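Side-chain contacts in piwi domain-containing protein (Vanderwaltozyma polyspora, PDB 5THE), which binds RNA as the C-terminal lobe of a budding yeast Argonaute and, through its RNase H-like Piwi domain, probably takes part in cleavage of target RNA: residues I31-V36 against Y46-Y51; K255-K260 against N473-I478; N282-L287 against T500-F505. One frame throughout, in Å; residues are numbered along the deposited sequence.

Interaction 1: residues I31-V36 against Y46-Y51; sequences ILDAPV and YKDKSY
A34 and Y46 meet through their beta carbons, A34 CB lying 4.4 Å from Y46 CB, and this is the apolar part of a contact that buries 104 Å² in all. CG of Y46 stands anti to the backbone N (chi1 178°), and the ring presents its edge, in its own plane, to waters 1 and 2. A34 also packs on Y477, while the Y46 ring meets that of H55 with the planes about 30° apart.

Water carries the backbone-to-backbone link. Water 2 accepts from A34 N at 2.8 Å and donates to Y46 O at 2.9 Å. A separate water, water 3, donates to P35 O (2.8 Å) and takes the N-H of Y46, whose N is 3.1 Å away. Both backbone polar groups of Y46 are therefore tied to 31-36 through solvent.

The third element is acidic. D33 OD1 and D48 OD2 stand 4.3 Å apart. Water 1 lies within bonding distance of both carboxylates, 2.8 Å from D33 OD1 and equally far from D48 OD1, but may not donate to both at once. D48 OD2 has a firmer partner in N405, whose ND2 hydrogen-bonds it.

Two loops, one following strand 25-31 and the other strand 43-44, are joined in this way about 14 Å, nearest atoms, from the bound nucleic acid. With no direct hydrogen bond across, the chemistry implies a solvated seam: ordered water supplies the polar links, and the N405 bond, perhaps helped by water 1, probably eases the repulsion between the acids.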
ATOM      1  N   ILE A  31     -22.750  -0.840 -10.546  1.00 25.63           N
ATOM      2  CA  ILE A  31     -21.360  -0.934 -10.969  1.00 22.78           C
ATOM      3  C   ILE A  31     -20.876   0.488 -11.212  1.00 25.89           C
ATOM      4  O   ILE A  31     -21.381   1.179 -12.110  1.00 25.64           O
ATOM      5  CB  ILE A  31     -21.207  -1.825 -12.206  1.00 26.29           C
ATOM      6  CG1 ILE A  31     -21.780  -3.204 -11.906  1.00 28.53           C
ATOM      7  CG2 ILE A  31     -19.738  -1.957 -12.616  1.00 23.09           C
ATOM      8  CD1 ILE A  31     -22.042  -4.026 -13.148  1.00 26.51           C
ATOM      9  N   LEU A  32     -19.928   0.933 -10.389  1.00 23.12           N
ATOM     10  CA  LEU A  32     -19.323   2.247 -10.535  1.00 26.59           C
ATOM     11  C   LEU A  32     -18.307   2.263 -11.676  1.00 27.31           C
ATOM     12  O   LEU A  32     -17.636   1.269 -11.960  1.00 21.96           O
ATOM     13  CB  LEU A  32     -18.639   2.672  -9.233  1.00 25.09           C
ATOM     14  CG  LEU A  32     -19.550   2.808  -8.007  1.00 29.37           C
ATOM     15  CD1 LEU A  32     -18.796   3.389  -6.819  1.00 31.03           C
ATOM     16  CD2 LEU A  32     -20.770   3.671  -8.328  1.00 31.54           C
ATOM     17  N   ASP A  33     -18.199   3.414 -12.334  1.00 26.22           N
ATOM     18  CA  ASP A  33     -17.208   3.563 -13.383  1.00 25.10           C
ATOM     19  C   ASP A  33     -15.801   3.626 -12.789  1.00 25.63           C
ATOM     20  O   ASP A  33     -15.603   4.027 -11.644  1.00 24.12           O
ATOM     21  CB  ASP A  33     -17.498   4.817 -14.210  1.00 27.05           C
ATOM     22  CG  ASP A  33     -18.818   4.731 -14.953  1.00 25.29           C
ATOM     23  OD1 ASP A  33     -19.205   3.616 -15.381  1.00 30.39           O
ATOM     24  OD2 ASP A  33     -19.483   5.776 -15.099  1.00 36.84           O
ATOM     25  N   ALA A  34     -14.825   3.190 -13.579  1.00 25.46           N
ATOM     26  CA  ALA A  34     -13.437   3.345 -13.189  1.00 26.74           C
ATOM     27  C   ALA A  34     -13.042   4.810 -13.307  1.00 26.01           C
ATOM     28  O   ALA A  34     -13.615   5.546 -14.107  1.00 20.74           O
ATOM     29  CB  ALA A  34     -12.529   2.499 -14.077  1.00 22.04           C
ATOM     30  N   PRO A  35     -12.073   5.264 -12.520  1.00 21.79           N
ATOM     31  CA  PRO A  35     -11.482   6.576 -12.791  1.00 20.45           C
ATOM     32  C   PRO A  35     -10.607   6.497 -14.028  1.00 25.12           C
ATOM     33  O   PRO A  35     -10.251   5.420 -14.520  1.00 22.28           O
ATOM     34  CB  PRO A  35     -10.645   6.872 -11.546  1.00 22.57           C
ATOM     35  CG  PRO A  35     -10.238   5.486 -11.053  1.00 23.17           C
ATOM     36  CD  PRO A  35     -11.437   4.591 -11.373  1.00 23.61           C
ATOM     37  N   VAL A  36     -10.231   7.665 -14.518  1.00 23.07           N
ATOM     38  CA  VAL A  36      -9.235   7.749 -15.576  1.00 23.82           C
ATOM     39  C   VAL A  36      -7.869   7.475 -14.963  1.00 26.04           C
ATOM     40  O   VAL A  36      -7.436   8.187 -14.052  1.00 23.68           O
ATOM     41  CB  VAL A  36      -9.272   9.124 -16.253  1.00 26.53           C
ATOM     42  CG1 VAL A  36      -8.210   9.210 -17.309  1.00 23.89           C
ATOM     43  CG2 VAL A  36     -10.656   9.384 -16.832  1.00 28.31           C
ATOM     44  N   TYR A  46     -11.376   3.160 -18.877  1.00 27.14           N
ATOM     45  CA  TYR A  46     -12.254   2.079 -19.302  1.00 29.72           C
ATOM     46  C   TYR A  46     -13.613   2.644 -19.678  1.00 27.01           C
ATOM     47  O   TYR A  46     -14.220   3.382 -18.902  1.00 27.04           O
ATOM     48  CB  TYR A  46     -12.435   1.028 -18.200  1.00 24.11           C
ATOM     49  CG  TYR A  46     -13.401  -0.054 -18.653  1.00 27.79           C
ATOM     50  CD1 TYR A  46     -12.961  -1.111 -19.439  1.00 23.40           C
ATOM     51  CD2 TYR A  46     -14.750   0.006 -18.328  1.00 23.51           C
ATOM     52  CE1 TYR A  46     -13.834  -2.088 -19.872  1.00 24.63           C
ATOM     53  CE2 TYR A  46     -15.635  -0.960 -18.766  1.00 20.35           C
ATOM     54  CZ  TYR A  46     -15.167  -2.006 -19.535  1.00 23.38           C
ATOM     55  OH  TYR A  46     -16.042  -2.974 -19.970  1.00 27.35           O
ATOM     56  N   LYS A  47     -14.101   2.270 -20.858  1.00 25.65           N
ATOM     57  CA  LYS A  47     -15.417   2.673 -21.321  1.00 30.19           C
ATOM     58  C   LYS A  47     -16.242   1.429 -21.621  1.00 26.08           C
ATOM     59  O   LYS A  47     -15.753   0.481 -22.241  1.00 28.03           O
ATOM     60  CB  LYS A  47     -15.322   3.593 -22.556  1.00 28.36           C
ATOM     61  CG  LYS A  47     -14.670   4.928 -22.232  1.00 33.98           C
ATOM     62  CD  LYS A  47     -14.789   5.925 -23.369  1.00 39.95           C
ATOM     63  CE  LYS A  47     -14.142   7.257 -22.999  1.00 37.22           C
ATOM     64  NZ  LYS A  47     -14.138   8.181 -24.158  1.00 37.06           N
ATOM     65  N   ASP A  48     -17.485   1.443 -21.144  1.00 25.76           N
ATOM     66  CA  ASP A  48     -18.363   0.289 -21.245  1.00 29.38           C
ATOM     67  C   ASP A  48     -18.522  -0.178 -22.691  1.00 29.64           C
ATOM     68  O   ASP A  48     -18.643   0.632 -23.618  1.00 29.36           O
ATOM     69  CB  ASP A  48     -19.743   0.637 -20.688  1.00 26.40           C
ATOM     70  CG  ASP A  48     -19.791   0.707 -19.185  1.00 29.47           C
ATOM     71  OD1 ASP A  48     -18.936   0.112 -18.491  1.00 32.44           O
ATOM     72  OD2 ASP A  48     -20.743   1.345 -18.691  1.00 29.63           O
ATOM     73  N   LYS A  49     -18.536  -1.499 -22.871  1.00 32.10           N
ATOM     74  CA  LYS A  49     -18.938  -2.129 -24.122  1.00 22.52           C
ATOM     75  C   LYS A  49     -19.716  -3.394 -23.812  1.00 25.70           C
ATOM     76  O   LYS A  49     -19.731  -3.892 -22.679  1.00 23.79           O
ATOM     77  CB  LYS A  49     -17.740  -2.467 -25.028  1.00 24.72           C
ATOM     78  CG  LYS A  49     -17.035  -1.206 -25.563  1.00 40.37           C
ATOM     79  CD  LYS A  49     -15.971  -1.510 -26.621  1.00 46.39           C
ATOM     80  CE  LYS A  49     -15.305  -0.216 -27.085  1.00 49.25           C
ATOM     81  NZ  LYS A  49     -14.531  -0.347 -28.354  1.00 52.04           N
ATOM     82  N   SER A  50     -20.366  -3.911 -24.850  1.00 23.95           N
ATOM     83  CA  SER A  50     -21.071  -5.172 -24.741  1.00 27.54           C
ATOM     84  C   SER A  50     -20.114  -6.290 -24.345  1.00 26.79           C
ATOM     85  O   SER A  50     -18.952  -6.323 -24.770  1.00 25.19           O
ATOM     86  CB  SER A  50     -21.741  -5.522 -26.068  1.00 25.04           C
ATOM     87  OG  SER A  50     -22.083  -6.895 -26.049  1.00 38.48           O
ATOM     88  N   TYR A  51     -20.609  -7.190 -23.505  1.00 25.19           N
ATOM     89  CA  TYR A  51     -19.924  -8.445 -23.261  1.00 28.43           C
ATOM     90  C   TYR A  51     -19.744  -9.188 -24.578  1.00 29.55           C
ATOM     91  O   TYR A  51     -20.537  -9.042 -25.509  1.00 28.07           O
ATOM     92  CB  TYR A  51     -20.737  -9.302 -22.290  1.00 28.25           C
ATOM     93  CG  TYR A  51     -19.976 -10.461 -21.724  1.00 28.30           C
ATOM     94  CD1 TYR A  51     -19.107 -10.278 -20.652  1.00 31.59           C
ATOM     95  CD2 TYR A  51     -20.119 -11.741 -22.250  1.00 33.42           C
ATOM     96  CE1 TYR A  51     -18.399 -11.334 -20.118  1.00 29.87           C
ATOM     97  CE2 TYR A  51     -19.410 -12.819 -21.716  1.00 31.47           C
ATOM     98  CZ  TYR A  51     -18.556 -12.599 -20.650  1.00 29.74           C
ATOM     99  OH  TYR A  51     -17.835 -13.626 -20.109  1.00 33.79           O
TER
HETATM  100  O   HOH W   1     -17.565   1.742 -16.698  1.00 29.89           O
HETATM  101  O   HOH W   2     -15.326   2.839 -16.328  1.00 22.69           O
HETATM  102  O   HOH W   3      -9.683   3.409 -16.309  1.00 25.06           O

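Interaction 2: residues K255-K260 against N473-I478; sequences KLLIDK and NNLCYI
The carbonyl oxygen of K255, just before the L256 and L257 that meet N474 and L475, is gripped twice: K260 NZ donates to it at 2.8 Å and I258 N at 3.0 Å. The two donors arrive from opposite faces of the carbonyl plane, the ammonium group lying 46° out of it. K260 NZ also reaches I258 O at 3.0 Å, this time in the carbonyl plane and at a C=O...N angle of 156°. The bond from I258 N closes a type I turn between helix 251-254 and strand 258-259, and the lysine, curled back over that turn, clamps it.

L256 and L257, the two central residues of the turn, project toward the N474-L475 part of helix 465-475. L256 carries CG anti to its N (chi1 -153°), and its CD2 comes to 3.9 Å from N474 ND2, the two side chains crossing at about a right angle; this is a methyl-to-amide van der Waals contact. Alongside, L257 CD1 meets L475 CD2 at 3.9 Å, methyl against methyl, with the chains at a slant. The backbones stay well apart, L256 CA being 9.3 Å from N474 CA, so side chains alone span the gap.

C476 N bonds N473 O and Y477 N bonds N474 O, both i to i+3. I471, one turn earlier, touches both leucines, and L257 also packs on I266 and V268 of strand 264-274, which places the contact between helix and central sheet of the Piwi domain. Between the two segments the contact rests on methyl packing, supplemented by Y467 OH, which hydrogen-bonds L256 O from the same helix; the K255 and K260 bonds shape the turn that presents the leucines.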
ATOM      1  N   LYS A 255      -9.946  15.743  -8.112  1.00 27.80           N
ATOM      2  CA  LYS A 255     -10.755  16.800  -7.505  1.00 28.39           C
ATOM      3  C   LYS A 255     -11.646  16.248  -6.402  1.00 28.39           C
ATOM      4  O   LYS A 255     -11.913  16.936  -5.409  1.00 31.69           O
ATOM      5  CB  LYS A 255     -11.611  17.493  -8.573  1.00 32.10           C
ATOM      6  CG  LYS A 255     -10.803  18.323  -9.545  1.00 38.27           C
ATOM      7  CD  LYS A 255     -11.662  18.899 -10.634  1.00 45.00           C
ATOM      8  CE  LYS A 255     -10.850  19.823 -11.528  1.00 46.06           C
ATOM      9  NZ  LYS A 255     -11.576  20.108 -12.796  1.00 48.69           N
ATOM     10  N   LEU A 256     -12.094  15.004  -6.554  1.00 24.87           N
ATOM     11  CA  LEU A 256     -12.893  14.361  -5.524  1.00 26.12           C
ATOM     12  C   LEU A 256     -12.204  14.396  -4.171  1.00 29.35           C
ATOM     13  O   LEU A 256     -12.868  14.452  -3.133  1.00 27.48           O
ATOM     14  CB  LEU A 256     -13.170  12.919  -5.935  1.00 32.16           C
ATOM     15  CG  LEU A 256     -14.442  12.307  -5.368  1.00 42.67           C
ATOM     16  CD1 LEU A 256     -15.671  12.992  -5.946  1.00 40.78           C
ATOM     17  CD2 LEU A 256     -14.441  10.822  -5.670  1.00 46.18           C
ATOM     18  N   LEU A 257     -10.874  14.363  -4.156  1.00 25.80           N
ATOM     19  CA  LEU A 257     -10.124  14.334  -2.911  1.00 22.86           C
ATOM     20  C   LEU A 257      -9.475  15.676  -2.600  1.00 28.91           C
ATOM     21  O   LEU A 257      -8.475  15.724  -1.876  1.00 30.77           O
ATOM     22  CB  LEU A 257      -9.078  13.219  -2.962  1.00 25.36           C
ATOM     23  CG  LEU A 257      -9.660  11.808  -2.772  1.00 28.91           C
ATOM     24  CD1 LEU A 257      -8.646  10.737  -3.109  1.00 31.09           C
ATOM     25  CD2 LEU A 257     -10.141  11.656  -1.337  1.00 30.96           C
ATOM     26  N   ILE A 258     -10.019  16.767  -3.135  1.00 29.10           N
ATOM     27  CA  ILE A 258      -9.515  18.109  -2.863  1.00 30.58           C
ATOM     28  C   ILE A 258     -10.615  18.908  -2.181  1.00 32.48           C
ATOM     29  O   ILE A 258     -11.760  18.941  -2.649  1.00 28.65           O
ATOM     30  CB  ILE A 258      -9.018  18.801  -4.146  1.00 30.21           C
ATOM     31  CG1 ILE A 258      -7.764  18.071  -4.654  1.00 27.52           C
ATOM     32  CG2 ILE A 258      -8.698  20.288  -3.894  1.00 26.02           C
ATOM     33  CD1 ILE A 258      -7.207  18.641  -5.929  1.00 34.51           C
ATOM     34  N   ASP A 259     -10.276  19.507  -1.047  1.00 27.41           N
ATOM     35  CA  ASP A 259     -11.208  20.369  -0.332  1.00 27.22           C
ATOM     36  C   ASP A 259     -11.412  21.628  -1.165  1.00 26.56           C
ATOM     37  O   ASP A 259     -10.478  22.410  -1.342  1.00 32.21           O
ATOM     38  CB  ASP A 259     -10.637  20.695   1.041  1.00 23.06           C
ATOM     39  CG  ASP A 259     -11.562  21.555   1.893  1.00 34.19           C
ATOM     40  OD1 ASP A 259     -12.484  22.207   1.354  1.00 34.42           O
ATOM     41  OD2 ASP A 259     -11.343  21.579   3.129  1.00 31.45           O
ATOM     42  N   LYS A 260     -12.630  21.829  -1.669  1.00 25.63           N
ATOM     43  CA  LYS A 260     -12.887  22.960  -2.555  1.00 35.92           C
ATOM     44  C   LYS A 260     -12.711  24.295  -1.850  1.00 35.36           C
ATOM     45  O   LYS A 260     -12.281  25.264  -2.479  1.00 37.54           O
ATOM     46  CB  LYS A 260     -14.293  22.874  -3.149  1.00 39.29           C
ATOM     47  CG  LYS A 260     -14.545  21.618  -3.969  1.00 45.23           C
ATOM     48  CD  LYS A 260     -13.347  21.279  -4.856  1.00 51.69           C
ATOM     49  CE  LYS A 260     -13.576  20.006  -5.672  1.00 54.32           C
ATOM     50  NZ  LYS A 260     -13.871  18.813  -4.822  1.00 51.66           N
ATOM     51  N   ASN A 473     -13.655   3.319  -4.291  1.00 21.01           N
ATOM     52  CA  ASN A 473     -13.384   2.651  -5.552  1.00 24.19           C
ATOM     53  C   ASN A 473     -12.201   3.294  -6.264  1.00 23.41           C
ATOM     54  O   ASN A 473     -11.291   2.594  -6.714  1.00 23.96           O
ATOM     55  CB  ASN A 473     -14.623   2.659  -6.444  1.00 21.99           C
ATOM     56  CG  ASN A 473     -14.421   1.838  -7.702  1.00 24.76           C
ATOM     57  OD1 ASN A 473     -14.050   0.663  -7.629  1.00 26.58           O
ATOM     58  ND2 ASN A 473     -14.610   2.458  -8.857  1.00 25.73           N
ATOM     59  N   ASN A 474     -12.190   4.634  -6.369  1.00 23.41           N
ATOM     60  CA  ASN A 474     -11.093   5.326  -7.043  1.00 23.17           C
ATOM     61  C   ASN A 474      -9.750   5.001  -6.403  1.00 28.07           C
ATOM     62  O   ASN A 474      -8.743   4.809  -7.099  1.00 22.54           O
ATOM     63  CB  ASN A 474     -11.307   6.845  -7.014  1.00 30.33           C
ATOM     64  CG  ASN A 474     -12.286   7.320  -8.064  1.00 31.94           C
ATOM     65  OD1 ASN A 474     -12.913   6.521  -8.751  1.00 30.40           O
ATOM     66  ND2 ASN A 474     -12.422   8.626  -8.184  1.00 39.59           N
ATOM     67  N   LEU A 475      -9.709   4.963  -5.075  1.00 23.96           N
ATOM     68  CA  LEU A 475      -8.437   4.740  -4.411  1.00 23.29           C
ATOM     69  C   LEU A 475      -7.892   3.339  -4.647  1.00 20.70           C
ATOM     70  O   LEU A 475      -6.721   3.093  -4.349  1.00 21.85           O
ATOM     71  CB  LEU A 475      -8.577   5.015  -2.919  1.00 24.75           C
ATOM     72  CG  LEU A 475      -8.589   6.491  -2.536  1.00 22.20           C
ATOM     73  CD1 LEU A 475      -8.922   6.643  -1.073  1.00 21.45           C
ATOM     74  CD2 LEU A 475      -7.242   7.085  -2.840  1.00 27.58           C
ATOM     75  N   CYS A 476      -8.708   2.431  -5.179  1.00 22.61           N
ATOM     76  CA  CYS A 476      -8.242   1.104  -5.562  1.00 21.78           C
ATOM     77  C   CYS A 476      -7.412   1.118  -6.836  1.00 24.71           C
ATOM     78  O   CYS A 476      -6.698   0.148  -7.100  1.00 26.85           O
ATOM     79  CB  CYS A 476      -9.441   0.171  -5.721  1.00 18.81           C
ATOM     80  SG  CYS A 476     -10.252  -0.174  -4.127  1.00 21.56           S
ATOM     81  N   TYR A 477      -7.452   2.203  -7.598  1.00 24.74           N
ATOM     82  CA  TYR A 477      -6.751   2.295  -8.865  1.00 20.57           C
ATOM     83  C   TYR A 477      -5.386   2.966  -8.756  1.00 22.26           C
ATOM     84  O   TYR A 477      -4.730   3.150  -9.778  1.00 28.21           O
ATOM     85  CB  TYR A 477      -7.617   3.052  -9.886  1.00 22.83           C
ATOM     86  CG  TYR A 477      -8.791   2.255 -10.406  1.00 23.72           C
ATOM     87  CD1 TYR A 477      -9.875   1.941  -9.573  1.00 21.00           C
ATOM     88  CD2 TYR A 477      -8.820   1.809 -11.722  1.00 23.59           C
ATOM     89  CE1 TYR A 477     -10.951   1.217 -10.045  1.00 22.22           C
ATOM     90  CE2 TYR A 477      -9.895   1.082 -12.207  1.00 19.96           C
ATOM     91  CZ  TYR A 477     -10.953   0.796 -11.360  1.00 25.07           C
ATOM     92  OH  TYR A 477     -12.004   0.074 -11.840  1.00 25.68           O
ATOM     93  N   ILE A 478      -4.929   3.334  -7.558  1.00 23.43           N
ATOM     94  CA  ILE A 478      -3.612   3.949  -7.466  1.00 26.42           C
ATOM     95  C   ILE A 478      -2.720   3.187  -6.497  1.00 24.49           C
ATOM     96  O   ILE A 478      -1.969   3.785  -5.723  1.00 31.43           O
ATOM     97  CB  ILE A 478      -3.701   5.435  -7.073  1.00 35.73           C
ATOM     98  CG1 ILE A 478      -4.596   5.632  -5.861  1.00 39.94           C
ATOM     99  CG2 ILE A 478      -4.202   6.266  -8.241  1.00 47.43           C
ATOM    100  CD1 ILE A 478      -4.760   7.066  -5.509  1.00 46.78           C
TER

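Interaction 3: residues N282-L287 against T500-F505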
ATOM      1  N   ASN A 282       3.702  -8.293  21.567  1.00 27.37           N
ATOM      2  CA  ASN A 282       2.806  -7.165  21.368  1.00 31.18           C
ATOM      3  C   ASN A 282       2.484  -7.005  19.889  1.00 30.54           C
ATOM      4  O   ASN A 282       3.265  -7.378  19.011  1.00 27.79           O
ATOM      5  CB  ASN A 282       3.433  -5.873  21.900  1.00 36.06           C
ATOM      6  CG  ASN A 282       3.484  -5.816  23.423  1.00 37.46           C
ATOM      7  OD1 ASN A 282       3.150  -6.782  24.110  1.00 34.28           O
ATOM      8  ND2 ASN A 282       3.904  -4.670  23.953  1.00 28.65           N
ATOM      9  N   SER A 283       1.318  -6.445  19.621  1.00 31.25           N
ATOM     10  CA  SER A 283       0.918  -6.196  18.251  1.00 31.13           C
ATOM     11  C   SER A 283       1.681  -4.995  17.671  1.00 25.68           C
ATOM     12  O   SER A 283       2.323  -4.214  18.385  1.00 26.64           O
ATOM     13  CB  SER A 283      -0.593  -5.984  18.195  1.00 30.52           C
ATOM     14  OG  SER A 283      -1.241  -7.132  18.697  1.00 34.46           O
ATOM     15  N   ILE A 284       1.604  -4.861  16.349  1.00 26.94           N
ATOM     16  CA  ILE A 284       2.276  -3.800  15.605  1.00 26.95           C
ATOM     17  C   ILE A 284       1.220  -3.030  14.831  1.00 26.33           C
ATOM     18  O   ILE A 284       0.386  -3.636  14.154  1.00 24.50           O
ATOM     19  CB  ILE A 284       3.345  -4.366  14.650  1.00 27.51           C
ATOM     20  CG1 ILE A 284       4.402  -5.120  15.442  1.00 25.57           C
ATOM     21  CG2 ILE A 284       3.983  -3.242  13.812  1.00 21.78           C
ATOM     22  CD1 ILE A 284       5.485  -5.775  14.609  1.00 23.75           C
ATOM     23  N   ALA A 285       1.253  -1.702  14.938  1.00 25.15           N
ATOM     24  CA  ALA A 285       0.353  -0.822  14.208  1.00 30.40           C
ATOM     25  C   ALA A 285       1.159   0.043  13.251  1.00 28.73           C
ATOM     26  O   ALA A 285       2.320   0.363  13.516  1.00 25.14           O
ATOM     27  CB  ALA A 285      -0.461   0.086  15.155  1.00 27.01           C
ATOM     28  N   SER A 286       0.535   0.409  12.135  1.00 22.26           N
ATOM     29  CA  SER A 286       1.150   1.288  11.156  1.00 27.04           C
ATOM     30  C   SER A 286       0.146   2.358  10.750  1.00 27.70           C
ATOM     31  O   SER A 286      -1.064   2.187  10.884  1.00 27.69           O
ATOM     32  CB  SER A 286       1.634   0.514   9.925  1.00 22.34           C
ATOM     33  OG  SER A 286       0.523   0.013   9.209  1.00 26.93           O
ATOM     34  N   LEU A 287       0.668   3.488  10.290  1.00 21.56           N
ATOM     35  CA  LEU A 287      -0.153   4.589   9.810  1.00 20.71           C
ATOM     36  C   LEU A 287       0.585   5.216   8.640  1.00 23.76           C
ATOM     37  O   LEU A 287       1.690   5.730   8.821  1.00 27.87           O
ATOM     38  CB  LEU A 287      -0.403   5.635  10.909  1.00 17.56           C
ATOM     39  CG  LEU A 287      -1.242   6.827  10.445  1.00 23.12           C
ATOM     40  CD1 LEU A 287      -2.677   6.382  10.157  1.00 19.54           C
ATOM     41  CD2 LEU A 287      -1.204   8.022  11.441  1.00 20.99           C
ATOM     42  N   THR A 500       3.552  -5.405   7.796  1.00 23.27           N
ATOM     43  CA  THR A 500       4.322  -6.604   7.489  1.00 23.31           C
ATOM     44  C   THR A 500       5.813  -6.310   7.521  1.00 24.90           C
ATOM     45  O   THR A 500       6.593  -7.095   8.073  1.00 25.33           O
ATOM     46  CB  THR A 500       3.900  -7.165   6.132  1.00 21.69           C
ATOM     47  OG1 THR A 500       2.532  -7.528   6.220  1.00 23.68           O
ATOM     48  CG2 THR A 500       4.736  -8.407   5.730  1.00 18.72           C
ATOM     49  N   ARG A 501       6.228  -5.171   6.956  1.00 21.47           N
ATOM     50  CA  ARG A 501       7.648  -4.843   6.998  1.00 25.39           C
ATOM     51  C   ARG A 501       8.105  -4.585   8.429  1.00 26.84           C
ATOM     52  O   ARG A 501       9.214  -4.972   8.816  1.00 21.99           O
ATOM     53  CB  ARG A 501       7.950  -3.634   6.113  1.00 24.80           C
ATOM     54  CG  ARG A 501       9.431  -3.204   6.182  1.00 22.18           C
ATOM     55  CD  ARG A 501      10.361  -4.345   5.721  1.00 20.87           C
ATOM     56  NE  ARG A 501       9.846  -4.916   4.486  1.00 23.93           N
ATOM     57  CZ  ARG A 501      10.034  -4.376   3.287  1.00 28.26           C
ATOM     58  NH1 ARG A 501      10.768  -3.279   3.166  1.00 23.92           N
ATOM     59  NH2 ARG A 501       9.474  -4.922   2.215  1.00 29.43           N
ATOM     60  N   ALA A 502       7.266  -3.920   9.230  1.00 22.01           N
ATOM     61  CA  ALA A 502       7.615  -3.706  10.629  1.00 26.72           C
ATOM     62  C   ALA A 502       7.749  -5.033  11.371  1.00 26.15           C
ATOM     63  O   ALA A 502       8.584  -5.158  12.273  1.00 28.12           O
ATOM     64  CB  ALA A 502       6.570  -2.813  11.290  1.00 20.29           C
ATOM     65  N   THR A 503       6.949  -6.030  10.986  1.00 21.03           N
ATOM     66  CA  THR A 503       7.078  -7.375  11.540  1.00 26.47           C
ATOM     67  C   THR A 503       8.421  -8.000  11.174  1.00 25.87           C
ATOM     68  O   THR A 503       9.074  -8.614  12.026  1.00 27.55           O
ATOM     69  CB  THR A 503       5.914  -8.237  11.052  1.00 22.07           C
ATOM     70  OG1 THR A 503       4.675  -7.630  11.458  1.00 27.62           O
ATOM     71  CG2 THR A 503       5.992  -9.643  11.614  1.00 22.30           C
ATOM     72  N   CYS A 504       8.850  -7.859   9.909  1.00 19.65           N
ATOM     73  CA  CYS A 504      10.215  -8.246   9.537  1.00 24.20           C
ATOM     74  C   CYS A 504      11.236  -7.685  10.516  1.00 27.85           C
ATOM     75  O   CYS A 504      12.126  -8.404  10.988  1.00 26.69           O
ATOM     76  CB  CYS A 504      10.551  -7.752   8.128  1.00 26.58           C
ATOM     77  SG  CYS A 504       9.572  -8.477   6.826  1.00 30.95           S
ATOM     78  N   PHE A 505      11.139  -6.383  10.808  1.00 26.13           N
ATOM     79  CA  PHE A 505      12.101  -5.756  11.705  1.00 21.75           C
ATOM     80  C   PHE A 505      12.026  -6.381  13.092  1.00 26.92           C
ATOM     81  O   PHE A 505      13.056  -6.683  13.704  1.00 26.68           O
ATOM     82  CB  PHE A 505      11.848  -4.250  11.803  1.00 26.88           C
ATOM     83  CG  PHE A 505      11.955  -3.513  10.499  1.00 23.37           C
ATOM     84  CD1 PHE A 505      12.733  -3.998   9.461  1.00 19.68           C
ATOM     85  CD2 PHE A 505      11.273  -2.313  10.325  1.00 24.24           C
ATOM     86  CE1 PHE A 505      12.831  -3.300   8.261  1.00 20.64           C
ATOM     87  CE2 PHE A 505      11.369  -1.602   9.133  1.00 18.79           C
ATOM     88  CZ  PHE A 505      12.154  -2.098   8.101  1.00 19.83           C
TER
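I284 turns CG2 anti to its backbone N and keeps CG1 beside that N (chi1 -60°), while an extended chi2 of 178° carries CD1 outward; the one side chain thus offers two methyls to the helix. CG2 takes A502, coming to 3.6 Å from A502 CB. CD1 takes T503, lying 3.7 Å from T503 OG1 and 3.8 Å from T503 CA, so that it rests against the helix backbone as well as the side chain. Of the 126 Å² buried between the segments, I284 accounts for 66 Å², evidence that this residue carries the strand's share.

T503 sets its hydroxyl beside its own N (chi1 -58°), which lets OG1 hydrogen-bond C499 O one turn earlier. The methyl of I284 therefore meets an oxygen already engaged in the helix, and the touch is packing of a methyl on a hydroxyl.

In the RNase H-like fold of the Piwi domain, strand 282-289 runs antiparallel to both 264-274 and 300-305, and the long helix 490-515 lies across this sheet. Neighbouring strands enlarge the patch: A502 also touches Y302, T503 touches T274, and I284 lies against both T274 and L304. A polar tie is added by S286, whose OG bonds A495 O of the same helix.

Inside the helix, C504 N bonds T500 O at 3.0 Å and F505 N bonds R501 O at 3.1 Å. That same R501 O sits 3.5 Å above the plane of the F505 ring, over its centre. R501 itself points to another side of the helix, where NH1 forms a salt bridge with D208 and NH2 makes a long, weak ion pair with a phosphate of the bound RNA.

Interaction 1 closes first along the chain; the segments of interactions 2 and 3 then alternate, 255-260, 282-287, 473-478 and 500-505, all within the Piwi domain. Interactions 1 and 2 are neighbours, their centres about 17 Å apart, and they touch where A34 and P35 pack on Y477 and P35 on N474. Interaction 3 lies on the opposite side of the chain's centre, about 27 Å from interaction 2 and 37 Å from interaction 1 between centres. Strand 264-274 pairs with both 258-259 and 282-289, so interactions 2 and 3 join two consecutive helices, 465-475 and 490-515, to one set of Piwi strands, interaction 3 being nearest the RNA (about 3 Å, nearest atoms).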